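Side-chain contacts in toxin protein (PDB 6AQK), which probably acts as an ADP-ribosyltransferase toxin, forming the C-terminal toxin domain of the RHS2 protein of Yersinia entomophaga: residues Gly85-Asp88 and Ala89-Gly93; Val185-Pro188 and Leu189-Met193; Ile55-Trp58 and Ala59-Arg63; Thr107-Ile110 and Ser111-Tyr114. All blocks are in the same frame, centred on the assembly; numbering follows the deposited sequence.

Contact 1: Gly85-Asp88 and Ala89-Gly93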
ATOM      1  N   GLY A  85       4.688  -4.218  15.943  1.00 28.73           N
ATOM      2  CA  GLY A  85       4.829  -3.417  17.152  1.00 33.44           C
ATOM      3  C   GLY A  85       6.070  -2.574  17.192  1.00 32.06           C
ATOM      4  O   GLY A  85       5.994  -1.335  17.394  1.00 32.51           O
ATOM      5  N   LYS A  86       7.223  -3.221  16.930  1.00 32.04           N
ATOM      6  CA  LYS A  86       8.481  -2.502  16.856  1.00 32.97           C
ATOM      7  C   LYS A  86       8.539  -1.477  15.798  1.00 30.22           C
ATOM      8  O   LYS A  86       9.085  -0.405  16.050  1.00 30.28           O
ATOM      9  CB  LYS A  86       9.700  -3.425  16.729  1.00 39.18           C
ATOM     10  CG  LYS A  86       9.823  -4.361  17.916  1.00 51.41           C
ATOM     11  CD  LYS A  86      11.291  -4.556  18.335  1.00 61.77           C
ATOM     12  CE  LYS A  86      12.105  -5.233  17.265  1.00 67.06           C
ATOM     13  NZ  LYS A  86      11.519  -6.577  16.946  1.00 77.28           N
ATOM     14  N   ILE A  87       7.968  -1.779  14.608  1.00 28.74           N
ATOM     15  CA  ILE A  87       7.988  -0.808  13.521  1.00 28.96           C
ATOM     16  C   ILE A  87       7.273   0.492  13.962  1.00 26.62           C
ATOM     17  O   ILE A  87       7.743   1.573  13.713  1.00 29.21           O
ATOM     18  CB  ILE A  87       7.375  -1.439  12.231  1.00 30.68           C
ATOM     19  CG1 ILE A  87       8.336  -2.473  11.671  1.00 28.71           C
ATOM     20  CG2 ILE A  87       7.081  -0.410  11.197  1.00 33.31           C
ATOM     21  CD1 ILE A  87       7.757  -3.356  10.589  1.00 29.64           C
ATOM     22  N   ASP A  88       6.165   0.336  14.648  1.00 30.32           N
ATOM     23  CA  ASP A  88       5.387   1.510  15.094  1.00 30.79           C
ATOM     24  C   ASP A  88       6.089   2.254  16.231  1.00 29.53           C
ATOM     25  O   ASP A  88       6.035   3.465  16.280  1.00 27.90           O
ATOM     26  CB  ASP A  88       3.953   1.059  15.465  1.00 30.96           C
ATOM     27  CG  ASP A  88       3.051   0.906  14.247  1.00 32.54           C
ATOM     28  OD1 ASP A  88       3.292   1.663  13.305  1.00 34.52           O
ATOM     29  OD2 ASP A  88       2.116   0.075  14.235  1.00 33.44           O
ATOM     30  N   ALA A  89       6.753   1.510  17.127  1.00 30.59           N
ATOM     31  CA  ALA A  89       7.566   2.071  18.213  1.00 28.96           C
ATOM     32  C   ALA A  89       8.720   2.911  17.707  1.00 32.53           C
ATOM     33  O   ALA A  89       8.951   4.044  18.196  1.00 31.04           O
ATOM     34  CB  ALA A  89       8.030   0.971  19.073  1.00 33.22           C
ATOM     35  N   GLU A  90       9.327   2.419  16.614  1.00 31.45           N
ATOM     36  CA  GLU A  90      10.455   3.070  15.990  1.00 29.29           C
ATOM     37  C   GLU A  90      10.091   4.198  15.113  1.00 28.79           C
ATOM     38  O   GLU A  90      10.994   4.936  14.637  1.00 31.55           O
ATOM     39  CB  GLU A  90      11.261   2.046  15.187  1.00 29.16           C
ATOM     40  CG  GLU A  90      11.867   0.943  16.065  1.00 32.38           C
ATOM     41  CD  GLU A  90      12.619  -0.103  15.330  1.00 33.59           C
ATOM     42  OE1 GLU A  90      12.654  -0.065  14.085  1.00 32.64           O
ATOM     43  OE2 GLU A  90      13.235  -0.975  15.999  1.00 34.64           O
ATOM     44  N   TRP A  91       8.815   4.314  14.771  1.00 32.82           N
ATOM     45  CA  TRP A  91       8.455   5.101  13.557  1.00 33.24           C
ATOM     46  C   TRP A  91       8.945   6.564  13.615  1.00 35.53           C
ATOM     47  O   TRP A  91       9.505   7.138  12.600  1.00 30.51           O
ATOM     48  CB  TRP A  91       6.921   5.069  13.241  1.00 35.51           C
ATOM     49  CG  TRP A  91       6.645   5.437  11.795  1.00 32.47           C
ATOM     50  CD1 TRP A  91       6.380   6.664  11.304  1.00 35.32           C
ATOM     51  CD2 TRP A  91       6.651   4.546  10.658  1.00 31.48           C
ATOM     52  NE1 TRP A  91       6.263   6.613   9.941  1.00 32.82           N
ATOM     53  CE2 TRP A  91       6.377   5.306   9.536  1.00 29.85           C
ATOM     54  CE3 TRP A  91       6.849   3.157  10.502  1.00 33.03           C
ATOM     55  CZ2 TRP A  91       6.379   4.772   8.251  1.00 28.61           C
ATOM     56  CZ3 TRP A  91       6.800   2.615   9.215  1.00 32.42           C
ATOM     57  CH2 TRP A  91       6.551   3.438   8.106  1.00 28.57           C
ATOM     58  N   SER A  92       8.740   7.192  14.766  1.00 35.62           N
ATOM     59  CA  SER A  92       9.105   8.625  14.888  1.00 36.24           C
ATOM     60  C   SER A  92      10.607   8.844  14.705  1.00 36.50           C
ATOM     61  O   SER A  92      10.988   9.909  14.311  1.00 37.34           O
ATOM     62  CB  SER A  92       8.536   9.252  16.168  1.00 41.36           C
ATOM     63  OG  SER A  92       9.402   8.925  17.217  1.00 48.26           O
ATOM     64  N   GLY A  93      11.446   7.818  14.947  1.00 30.88           N
ATOM     65  CA  GLY A  93      12.897   7.891  14.809  1.00 33.74           C
ATOM     66  C   GLY A  93      13.367   7.658  13.367  1.00 39.92           C
ATOM     67  O   GLY A  93      14.520   7.838  13.099  1.00 36.38           O
TER
HETATM   68  O   HOH W   1       7.038   6.135  16.854  1.00 38.39           O
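W91 lays the edge of its indole against I87, one helical turn back. Its CB starts beside the backbone, 3.5 Å from D88 O. With CG anti to the backbone N (chi1 -160°), the six-membered ring swings back along the chain. CE3 then comes 3.6 Å from I87 CG2, and CZ3 meets the same methyl at an equal distance. I87 CG2 reaches the ring at its edge, near the ring plane, and I87 O also sits at the edge, in plane. The far rim of the indole, CZ2 and CH2, turns to P188 and F187. NE1 is hydrogen-bonded to A172 O, which ties the ring's rotation to a loop far along the chain. E90 CG packs on K86 O at 3.1 Å, and from there the side chain extends to where OE1 is hydrogen-bonded to Y94 OH and A18 N. E90 N donates to K86 O at 2.9 Å, whereas W91 N makes a weak bond to D88 O, three residues back. D88 O also accepts from a water at 2.9 Å, and that water in turn takes the N-H of S92. D88 OD2 is hydrogen-bonded to Y45 OH. The contact thus lies at the C-terminal part of helix 74-90, where Y94 stands edge-to-face to W91, V174 and P188 touch the indole, and A18 from the N-terminal loop touches K86 and I87.

Contact 2: Val185-Pro188 and Leu189-Met193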
ATOM      1  N   VAL A 185       9.530   5.723  -0.533  1.00 29.27           N
ATOM      2  CA  VAL A 185       9.024   6.349   0.674  1.00 29.52           C
ATOM      3  C   VAL A 185       7.929   5.453   1.232  1.00 30.93           C
ATOM      4  O   VAL A 185       6.980   5.168   0.538  1.00 30.08           O
ATOM      5  CB  VAL A 185       8.435   7.748   0.339  1.00 28.55           C
ATOM      6  CG1 VAL A 185       7.736   8.342   1.538  1.00 30.11           C
ATOM      7  CG2 VAL A 185       9.494   8.675  -0.250  1.00 32.79           C
ATOM      8  N   THR A 186       8.037   5.066   2.485  1.00 27.87           N
ATOM      9  CA  THR A 186       7.077   4.171   3.088  1.00 26.52           C
ATOM     10  C   THR A 186       6.162   4.776   4.126  1.00 29.15           C
ATOM     11  O   THR A 186       6.570   5.702   4.912  1.00 31.13           O
ATOM     12  CB  THR A 186       7.900   3.026   3.743  1.00 29.31           C
ATOM     13  OG1 THR A 186       8.895   2.587   2.807  1.00 33.31           O
ATOM     14  CG2 THR A 186       7.011   1.814   4.166  1.00 30.13           C
ATOM     15  N   PHE A 187       4.944   4.233   4.211  1.00 28.16           N
ATOM     16  CA  PHE A 187       3.927   4.744   5.115  1.00 28.00           C
ATOM     17  C   PHE A 187       3.545   3.646   6.026  1.00 25.47           C
ATOM     18  O   PHE A 187       3.653   2.478   5.660  1.00 27.61           O
ATOM     19  CB  PHE A 187       2.743   5.293   4.369  1.00 30.11           C
ATOM     20  CG  PHE A 187       3.064   6.543   3.613  1.00 27.91           C
ATOM     21  CD1 PHE A 187       3.743   6.482   2.401  1.00 27.09           C
ATOM     22  CD2 PHE A 187       2.832   7.773   4.189  1.00 26.88           C
ATOM     23  CE1 PHE A 187       4.038   7.636   1.706  1.00 28.92           C
ATOM     24  CE2 PHE A 187       3.110   8.940   3.496  1.00 27.84           C
ATOM     25  CZ  PHE A 187       3.744   8.870   2.268  1.00 27.64           C
ATOM     26  N   PRO A 188       3.154   3.986   7.257  1.00 28.06           N
ATOM     27  CA  PRO A 188       2.893   2.947   8.207  1.00 28.66           C
ATOM     28  C   PRO A 188       1.541   2.267   8.108  1.00 28.91           C
ATOM     29  O   PRO A 188       0.590   2.783   7.510  1.00 27.82           O
ATOM     30  CB  PRO A 188       3.053   3.698   9.556  1.00 30.91           C
ATOM     31  CG  PRO A 188       2.486   5.023   9.221  1.00 30.75           C
ATOM     32  CD  PRO A 188       3.023   5.306   7.867  1.00 29.63           C
ATOM     33  N   LEU A 189       1.456   1.079   8.688  1.00 28.46           N
ATOM     34  CA  LEU A 189       0.148   0.422   8.845  1.00 28.94           C
ATOM     35  C   LEU A 189      -0.864   1.392   9.511  1.00 29.19           C
ATOM     36  O   LEU A 189      -0.516   2.096  10.483  1.00 29.48           O
ATOM     37  CB  LEU A 189       0.305  -0.827   9.690  1.00 28.82           C
ATOM     38  CG  LEU A 189      -0.959  -1.734   9.781  1.00 30.65           C
ATOM     39  CD1 LEU A 189      -1.459  -2.155   8.391  1.00 33.38           C
ATOM     40  CD2 LEU A 189      -0.644  -2.955  10.625  1.00 29.21           C
ATOM     41  N   TYR A 190      -2.076   1.475   8.990  1.00 27.78           N
ATOM     42  CA  TYR A 190      -3.126   2.422   9.460  1.00 29.06           C
ATOM     43  C   TYR A 190      -2.865   3.878   9.147  1.00 30.02           C
ATOM     44  O   TYR A 190      -3.607   4.744   9.595  1.00 30.25           O
ATOM     45  CB  TYR A 190      -3.541   2.249  10.933  1.00 28.45           C
ATOM     46  CG  TYR A 190      -3.612   0.802  11.392  1.00 29.22           C
ATOM     47  CD1 TYR A 190      -4.380  -0.137  10.721  1.00 32.91           C
ATOM     48  CD2 TYR A 190      -2.968   0.396  12.568  1.00 34.08           C
ATOM     49  CE1 TYR A 190      -4.454  -1.465  11.133  1.00 33.35           C
ATOM     50  CE2 TYR A 190      -3.031  -0.954  12.987  1.00 35.64           C
ATOM     51  CZ  TYR A 190      -3.788  -1.863  12.297  1.00 31.63           C
ATOM     52  OH  TYR A 190      -3.883  -3.174  12.716  1.00 35.49           O
ATOM     53  N   ASN A 191      -1.894   4.164   8.278  1.00 32.44           N
ATOM     54  CA  ASN A 191      -1.676   5.513   7.802  1.00 29.61           C
ATOM     55  C   ASN A 191      -2.995   6.100   7.316  1.00 28.68           C
ATOM     56  O   ASN A 191      -3.743   5.439   6.587  1.00 30.23           O
ATOM     57  CB  ASN A 191      -0.662   5.469   6.665  1.00 32.25           C
ATOM     58  CG  ASN A 191      -0.381   6.819   6.077  1.00 29.77           C
ATOM     59  OD1 ASN A 191       0.067   7.688   6.797  1.00 29.54           O
ATOM     60  ND2 ASN A 191      -0.637   6.990   4.766  1.00 28.67           N
ATOM     61  N   ARG A 192      -3.248   7.345   7.704  1.00 30.47           N
ATOM     62  CA  ARG A 192      -4.446   8.047   7.300  1.00 29.17           C
ATOM     63  C   ARG A 192      -4.261   8.740   5.986  1.00 27.68           C
ATOM     64  O   ARG A 192      -3.314   9.496   5.806  1.00 30.81           O
ATOM     65  CB  ARG A 192      -4.854   9.085   8.388  1.00 34.21           C
ATOM     66  CG  ARG A 192      -5.382   8.394   9.650  1.00 43.42           C
ATOM     67  CD  ARG A 192      -5.839   9.302  10.791  1.00 47.11           C
ATOM     68  NE  ARG A 192      -5.283  10.640  10.682  1.00 55.43           N
ATOM     69  CZ  ARG A 192      -5.953  11.768  10.399  1.00 60.84           C
ATOM     70  NH1 ARG A 192      -5.286  12.906  10.343  1.00 59.95           N
ATOM     71  NH2 ARG A 192      -7.277  11.796  10.199  1.00 67.96           N
ATOM     72  N   MET A 193      -5.212   8.521   5.102  1.00 29.12           N
ATOM     73  CA  MET A 193      -5.241   9.200   3.808  1.00 31.65           C
ATOM     74  C   MET A 193      -6.673   9.647   3.470  1.00 27.41           C
ATOM     75  O   MET A 193      -7.659   9.077   3.937  1.00 31.99           O
ATOM     76  CB  MET A 193      -4.669   8.328   2.715  1.00 33.51           C
ATOM     77  CG  MET A 193      -5.440   7.087   2.357  1.00 39.24           C
ATOM     78  SD  MET A 193      -4.747   6.163   0.924  1.00 40.40           S
ATOM     79  CE  MET A 193      -3.145   5.765   1.569  1.00 32.16           C
TER
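A chi1 of 179° swings the N191 amide away from its own backbone N, while F187 sets its ring beside its own N (chi1 -68°), and the amide and the phenyl group meet across a tight turn. ND2 of N191 lies 3.6 Å from F187 CD2. It approaches the ring obliquely, the amide and ring planes being 43° apart, and F187 CB touches ND2 as well. On its other branch OD1 rests 3.9 Å from P188 CD. N191 CB lies beside the same pyrrolidine ring, at 3.9 Å from P188 CD, and packs on P188 O. The backbone explains why these groups converge: P188 to N191 is a type II beta turn, closed by N191 N donating to P188 O at 2.9 Å from above the carbonyl plane. L189 and Y190 occupy its two central positions, and Y190 takes the positive phi expected at the second of them. At the crest of the turn L189 CG sits 3.6 Å above one face of the Y190 ring, over its centre, and H44 meets the same ring at an inclined angle. The turn carries the chain from strand 184-187, paired with strand 145-148, into strand 192-200 of the five-stranded sheet. S141 bonds to the backbone of Y190 and N191, M226 of strand 220-226 packs on F187 and N191, L167 of strand 161-167 adds to F187, and A172 touches P188.

Contact 3: Ile55-Trp58 and Ala59-Arg63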
ATOM      1  N   ILE A  55      -4.548 -17.615  12.659  1.00 36.15           N
ATOM      2  CA  ILE A  55      -3.446 -18.377  12.110  1.00 42.55           C
ATOM      3  C   ILE A  55      -3.883 -19.190  10.933  1.00 42.41           C
ATOM      4  O   ILE A  55      -3.201 -19.214   9.888  1.00 39.67           O
ATOM      5  CB  ILE A  55      -2.738 -19.202  13.213  1.00 43.93           C
ATOM      6  CG1 ILE A  55      -1.954 -18.248  14.117  1.00 47.08           C
ATOM      7  CG2 ILE A  55      -1.779 -20.210  12.604  1.00 46.18           C
ATOM      8  CD1 ILE A  55      -1.633 -18.778  15.515  1.00 52.61           C
ATOM      9  N   SER A  56      -5.049 -19.823  11.059  1.00 43.43           N
ATOM     10  CA  SER A  56      -5.588 -20.634   9.993  1.00 47.26           C
ATOM     11  C   SER A  56      -5.821 -19.869   8.647  1.00 42.59           C
ATOM     12  O   SER A  56      -5.384 -20.273   7.541  1.00 39.92           O
ATOM     13  CB  SER A  56      -6.864 -21.306  10.493  1.00 51.31           C
ATOM     14  OG  SER A  56      -7.398 -22.045   9.420  1.00 61.57           O
ATOM     15  N   LYS A  57      -6.434 -18.702   8.775  1.00 40.91           N
ATOM     16  CA  LYS A  57      -6.638 -17.819   7.648  1.00 38.51           C
ATOM     17  C   LYS A  57      -5.314 -17.317   7.086  1.00 38.01           C
ATOM     18  O   LYS A  57      -5.099 -17.305   5.882  1.00 40.11           O
ATOM     19  CB  LYS A  57      -7.465 -16.596   8.122  1.00 41.23           C
ATOM     20  CG  LYS A  57      -7.895 -15.642   7.003  1.00 45.36           C
ATOM     21  CD  LYS A  57      -8.595 -16.399   5.868  1.00 49.89           C
ATOM     22  CE  LYS A  57      -9.875 -15.713   5.461  1.00 60.04           C
ATOM     23  NZ  LYS A  57     -10.648 -16.643   4.600  1.00 61.44           N
ATOM     24  N   TRP A  58      -4.432 -16.879   7.988  1.00 38.70           N
ATOM     25  CA  TRP A  58      -3.118 -16.387   7.585  1.00 39.50           C
ATOM     26  C   TRP A  58      -2.382 -17.459   6.757  1.00 38.25           C
ATOM     27  O   TRP A  58      -1.840 -17.168   5.665  1.00 34.13           O
ATOM     28  CB  TRP A  58      -2.340 -15.986   8.845  1.00 37.84           C
ATOM     29  CG  TRP A  58      -0.985 -15.428   8.598  1.00 35.15           C
ATOM     30  CD1 TRP A  58      -0.511 -14.795   7.460  1.00 34.73           C
ATOM     31  CD2 TRP A  58       0.074 -15.444   9.528  1.00 31.00           C
ATOM     32  NE1 TRP A  58       0.813 -14.414   7.663  1.00 37.90           N
ATOM     33  CE2 TRP A  58       1.177 -14.805   8.934  1.00 30.94           C
ATOM     34  CE3 TRP A  58       0.195 -15.946  10.830  1.00 33.86           C
ATOM     35  CZ2 TRP A  58       2.427 -14.715   9.594  1.00 34.36           C
ATOM     36  CZ3 TRP A  58       1.380 -15.853  11.460  1.00 33.79           C
ATOM     37  CH2 TRP A  58       2.502 -15.231  10.848  1.00 33.52           C
ATOM     38  N   ALA A  59      -2.420 -18.707   7.231  1.00 36.61           N
ATOM     39  CA  ALA A  59      -1.711 -19.808   6.517  1.00 38.12           C
ATOM     40  C   ALA A  59      -2.276 -19.994   5.108  1.00 37.55           C
ATOM     41  O   ALA A  59      -1.541 -20.152   4.114  1.00 38.47           O
ATOM     42  CB  ALA A  59      -1.773 -21.107   7.339  1.00 39.82           C
ATOM     43  N   GLU A  60      -3.589 -19.923   5.016  1.00 42.66           N
ATOM     44  CA  GLU A  60      -4.279 -20.068   3.737  1.00 45.73           C
ATOM     45  C   GLU A  60      -3.809 -19.018   2.770  1.00 38.84           C
ATOM     46  O   GLU A  60      -3.408 -19.356   1.647  1.00 42.49           O
ATOM     47  CB  GLU A  60      -5.771 -19.983   3.995  1.00 50.82           C
ATOM     48  CG  GLU A  60      -6.743 -20.007   2.824  1.00 58.97           C
ATOM     49  CD  GLU A  60      -8.173 -19.781   3.347  1.00 61.26           C
ATOM     50  OE1 GLU A  60      -8.531 -20.337   4.419  1.00 59.81           O
ATOM     51  OE2 GLU A  60      -8.904 -18.982   2.751  1.00 68.42           O
ATOM     52  N   ILE A  61      -3.776 -17.755   3.222  1.00 36.98           N
ATOM     53  CA  ILE A  61      -3.343 -16.667   2.326  1.00 34.16           C
ATOM     54  C   ILE A  61      -1.845 -16.812   1.937  1.00 36.11           C
ATOM     55  O   ILE A  61      -1.429 -16.659   0.765  1.00 33.57           O
ATOM     56  CB  ILE A  61      -3.583 -15.338   2.986  1.00 35.35           C
ATOM     57  CG1 ILE A  61      -5.068 -15.141   3.257  1.00 39.22           C
ATOM     58  CG2 ILE A  61      -3.031 -14.156   2.166  1.00 34.31           C
ATOM     59  CD1 ILE A  61      -5.261 -14.232   4.445  1.00 39.34           C
ATOM     60  N   GLY A  62      -1.030 -17.177   2.925  1.00 33.29           N
ATOM     61  CA  GLY A  62       0.420 -17.219   2.738  1.00 37.96           C
ATOM     62  C   GLY A  62       0.861 -18.326   1.788  1.00 37.38           C
ATOM     63  O   GLY A  62       1.790 -18.146   1.006  1.00 36.15           O
ATOM     64  N   ARG A  63       0.083 -19.395   1.722  1.00 41.93           N
ATOM     65  CA  ARG A  63       0.365 -20.445   0.713  1.00 42.50           C
ATOM     66  C   ARG A  63       0.158 -20.043  -0.734  1.00 41.22           C
ATOM     67  O   ARG A  63       0.719 -20.640  -1.629  1.00 44.06           O
ATOM     68  CB  ARG A  63      -0.471 -21.675   1.064  1.00 47.90           C
ATOM     69  CG  ARG A  63       0.157 -22.476   2.179  1.00 51.74           C
ATOM     70  CD  ARG A  63      -0.507 -23.844   2.276  1.00 59.18           C
ATOM     71  NE  ARG A  63      -1.929 -23.724   2.640  1.00 60.51           N
ATOM     72  CZ  ARG A  63      -2.416 -23.716   3.889  1.00 60.69           C
ATOM     73  NH1 ARG A  63      -3.738 -23.600   4.066  1.00 58.24           N
ATOM     74  NH2 ARG A  63      -1.609 -23.815   4.965  1.00 59.20           N
TER
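The indole of W58 meets A59 obliquely, with A59 N 3.8 Å from CG, while F33 stands edge-to-face to the indole. NE1 is hydrogen-bonded to Y29 O, fixing the ring's rotation. A second flat group, the R63 guanidinium, has A59 O 3.6 Å above one face, over its centre. Elsewhere on the helix K57 reaches forward: CG is anti to the backbone N (chi1 -174°), and bends at chi2 and chi3 bring NZ to E60. The salt bridge is long, K57 NZ to E60 OE2 3.5 Å, and its hydrogen bond weak; E60 is exposed and extended. I61, one turn on from K57, places CD1 3.9 Å from K57 CG and 3.4 Å from K57 O. Beneath these side chains runs a regular alpha-helical backbone, in which I61 N donates to K57 O at 3.0 Å and G62 N to W58 O at 2.9 Å. This is helix 51-63, which packs against two others: helix 27-39 contacts I61 through S32, I35 and A36 and W58 through Y29 and F33; helix 74-90 adds K76, F77 and V80 to W58, and F77 to I55. I72, in the loop before helix 74-90, touches both W58 and A59.

Contact 4: Thr107-Ile110 and Ser111-Tyr114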
ATOM      1  N   THR A 107      -1.666  -3.438  -9.136  1.00 30.06           N
ATOM      2  CA  THR A 107      -2.437  -4.230 -10.034  1.00 30.17           C
ATOM      3  C   THR A 107      -3.930  -4.180  -9.670  1.00 29.10           C
ATOM      4  O   THR A 107      -4.320  -3.681  -8.583  1.00 30.04           O
ATOM      5  CB  THR A 107      -2.016  -5.717 -10.011  1.00 30.99           C
ATOM      6  OG1 THR A 107      -2.522  -6.320  -8.830  1.00 36.94           O
ATOM      7  CG2 THR A 107      -0.496  -5.854 -10.095  1.00 35.39           C
ATOM      8  N   PRO A 108      -4.786  -4.724 -10.557  1.00 28.69           N
ATOM      9  CA  PRO A 108      -6.220  -4.662 -10.281  1.00 33.06           C
ATOM     10  C   PRO A 108      -6.635  -5.483  -9.055  1.00 32.25           C
ATOM     11  O   PRO A 108      -7.726  -5.314  -8.608  1.00 33.05           O
ATOM     12  CB  PRO A 108      -6.849  -5.204 -11.581  1.00 33.87           C
ATOM     13  CG  PRO A 108      -5.902  -4.721 -12.610  1.00 35.01           C
ATOM     14  CD  PRO A 108      -4.542  -4.931 -12.008  1.00 34.05           C
ATOM     15  N   VAL A 109      -5.751  -6.327  -8.513  1.00 31.66           N
ATOM     16  CA  VAL A 109      -6.053  -7.087  -7.251  1.00 33.43           C
ATOM     17  C   VAL A 109      -6.577  -6.173  -6.132  1.00 30.68           C
ATOM     18  O   VAL A 109      -7.328  -6.638  -5.255  1.00 34.81           O
ATOM     19  CB  VAL A 109      -4.799  -7.816  -6.684  1.00 36.23           C
ATOM     20  CG1 VAL A 109      -5.112  -8.544  -5.378  1.00 43.72           C
ATOM     21  CG2 VAL A 109      -4.305  -8.843  -7.662  1.00 47.28           C
ATOM     22  N   ILE A 110      -6.128  -4.914  -6.077  1.00 32.17           N
ATOM     23  CA  ILE A 110      -6.516  -4.041  -4.990  1.00 32.17           C
ATOM     24  C   ILE A 110      -7.989  -3.616  -5.017  1.00 33.78           C
ATOM     25  O   ILE A 110      -8.507  -3.161  -4.016  1.00 35.28           O
ATOM     26  CB  ILE A 110      -5.549  -2.792  -4.837  1.00 31.40           C
ATOM     27  CG1 ILE A 110      -5.717  -1.795  -5.970  1.00 31.25           C
ATOM     28  CG2 ILE A 110      -4.086  -3.241  -4.594  1.00 31.95           C
ATOM     29  CD1 ILE A 110      -5.151  -0.443  -5.649  1.00 29.66           C
ATOM     30  N   SER A 111      -8.663  -3.765  -6.160  1.00 37.35           N
ATOM     31  CA  SER A 111     -10.104  -3.555  -6.218  1.00 40.51           C
ATOM     32  C   SER A 111     -10.818  -4.473  -5.199  1.00 46.59           C
ATOM     33  O   SER A 111     -11.783  -4.076  -4.577  1.00 41.05           O
ATOM     34  CB  SER A 111     -10.609  -3.694  -7.678  1.00 46.65           C
ATOM     35  OG  SER A 111     -10.299  -4.980  -8.183  1.00 55.16           O
ATOM     36  N   ASN A 112     -10.232  -5.626  -4.910  1.00 44.62           N
ATOM     37  CA  ASN A 112     -10.795  -6.523  -3.895  1.00 48.09           C
ATOM     38  C   ASN A 112     -10.711  -5.940  -2.458  1.00 47.49           C
ATOM     39  O   ASN A 112     -11.426  -6.376  -1.600  1.00 53.90           O
ATOM     40  CB  ASN A 112     -10.119  -7.942  -4.004  1.00 55.88           C
ATOM     41  CG  ASN A 112     -10.152  -8.540  -5.452  1.00 65.72           C
ATOM     42  OD1 ASN A 112     -10.976  -8.132  -6.279  1.00 76.62           O
ATOM     43  ND2 ASN A 112      -9.234  -9.491  -5.762  1.00 62.31           N
ATOM     44  N   SER A 113      -9.831  -4.967  -2.180  1.00 44.35           N
ATOM     45  CA  SER A 113      -9.699  -4.353  -0.873  1.00 43.52           C
ATOM     46  C   SER A 113     -10.443  -3.051  -0.742  1.00 40.24           C
ATOM     47  O   SER A 113     -10.578  -2.574   0.347  1.00 40.61           O
ATOM     48  CB  SER A 113      -8.237  -4.006  -0.541  1.00 49.90           C
ATOM     49  OG  SER A 113      -7.441  -5.135  -0.473  1.00 48.96           O
ATOM     50  N   TYR A 114     -10.819  -2.431  -1.843  1.00 34.67           N
ATOM     51  CA  TYR A 114     -11.374  -1.077  -1.825  1.00 36.26           C
ATOM     52  C   TYR A 114     -12.642  -1.090  -2.670  1.00 36.40           C
ATOM     53  O   TYR A 114     -12.591  -1.116  -3.906  1.00 36.97           O
ATOM     54  CB  TYR A 114     -10.371  -0.087  -2.416  1.00 34.11           C
ATOM     55  CG  TYR A 114      -9.035  -0.018  -1.680  1.00 33.90           C
ATOM     56  CD1 TYR A 114      -8.945   0.432  -0.351  1.00 34.16           C
ATOM     57  CD2 TYR A 114      -7.868  -0.333  -2.336  1.00 33.38           C
ATOM     58  CE1 TYR A 114      -7.733   0.550   0.265  1.00 37.35           C
ATOM     59  CE2 TYR A 114      -6.647  -0.252  -1.688  1.00 35.08           C
ATOM     60  CZ  TYR A 114      -6.591   0.168  -0.378  1.00 32.69           C
ATOM     61  OH  TYR A 114      -5.320   0.247   0.188  1.00 35.67           O
TER
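S111 grips the carbonyl of P108 twice, through its hydroxyl and through its own backbone N-H. OG donates to P108 O at 2.6 Å, with a nearly straight C=O...OG angle of 167°. The torsion that permits this places OG between the backbone N and the carbonyl carbon (chi1 59°), which points the hydroxyl back at P108 O. S111 N reaches the same oxygen at 3.0 Å, but from above the carbonyl plane, so the two donors approach along different directions. The next bonds continue the three-residue step: N112 N donates to V109 O at 3.1 Å, and S113 N to I110 O at 2.9 Å. They make P108-N112 a 3-10 segment, which leaves strand 101-106 and delivers the chain to helix 115-124, with Y114 at the N-cap position. An ST turn opens the segment, T107 OG1 accepting from V109 N at 3.2 Å. I110 O also takes a weak bond from Y114 N, and this oxygen lies obliquely to the Y114 ring, 3.4 Å from CD2. Further along the ring, CE2 packs on I110 CB at 4.2 Å, while S113 CB lies over the centre of one face. W116 meets the Y114 ring with inclined planes, P142 and L143 touch it too, and I110 extends to I161 and W163 of strand 161-167 and to L117 of helix 115-124.

Overall arrangement
Contacts 1 and 2 join directly: W91 CZ2 lies 3.4 Å from P188 CD and 3.5 Å from T186 O, and the chain at the C-terminal end of helix 74-90 packs on strand 184-187 and the turn after it. Contact 3 sits on the preceding helix, its centre about 26 Å from that of contact 1. Contact 4 lies on the opposite side of the chain's centre from contact 1, centres about 28 Å apart, but its nearest atoms come to about 6 Å from contact 2. M51 and H74, on helices 51-63 and 74-90, bind a platinum (II) ion. A platinum lies about 4 Å from the I55 side chain, against about 8 Å for V109 and about 14 Å for F187.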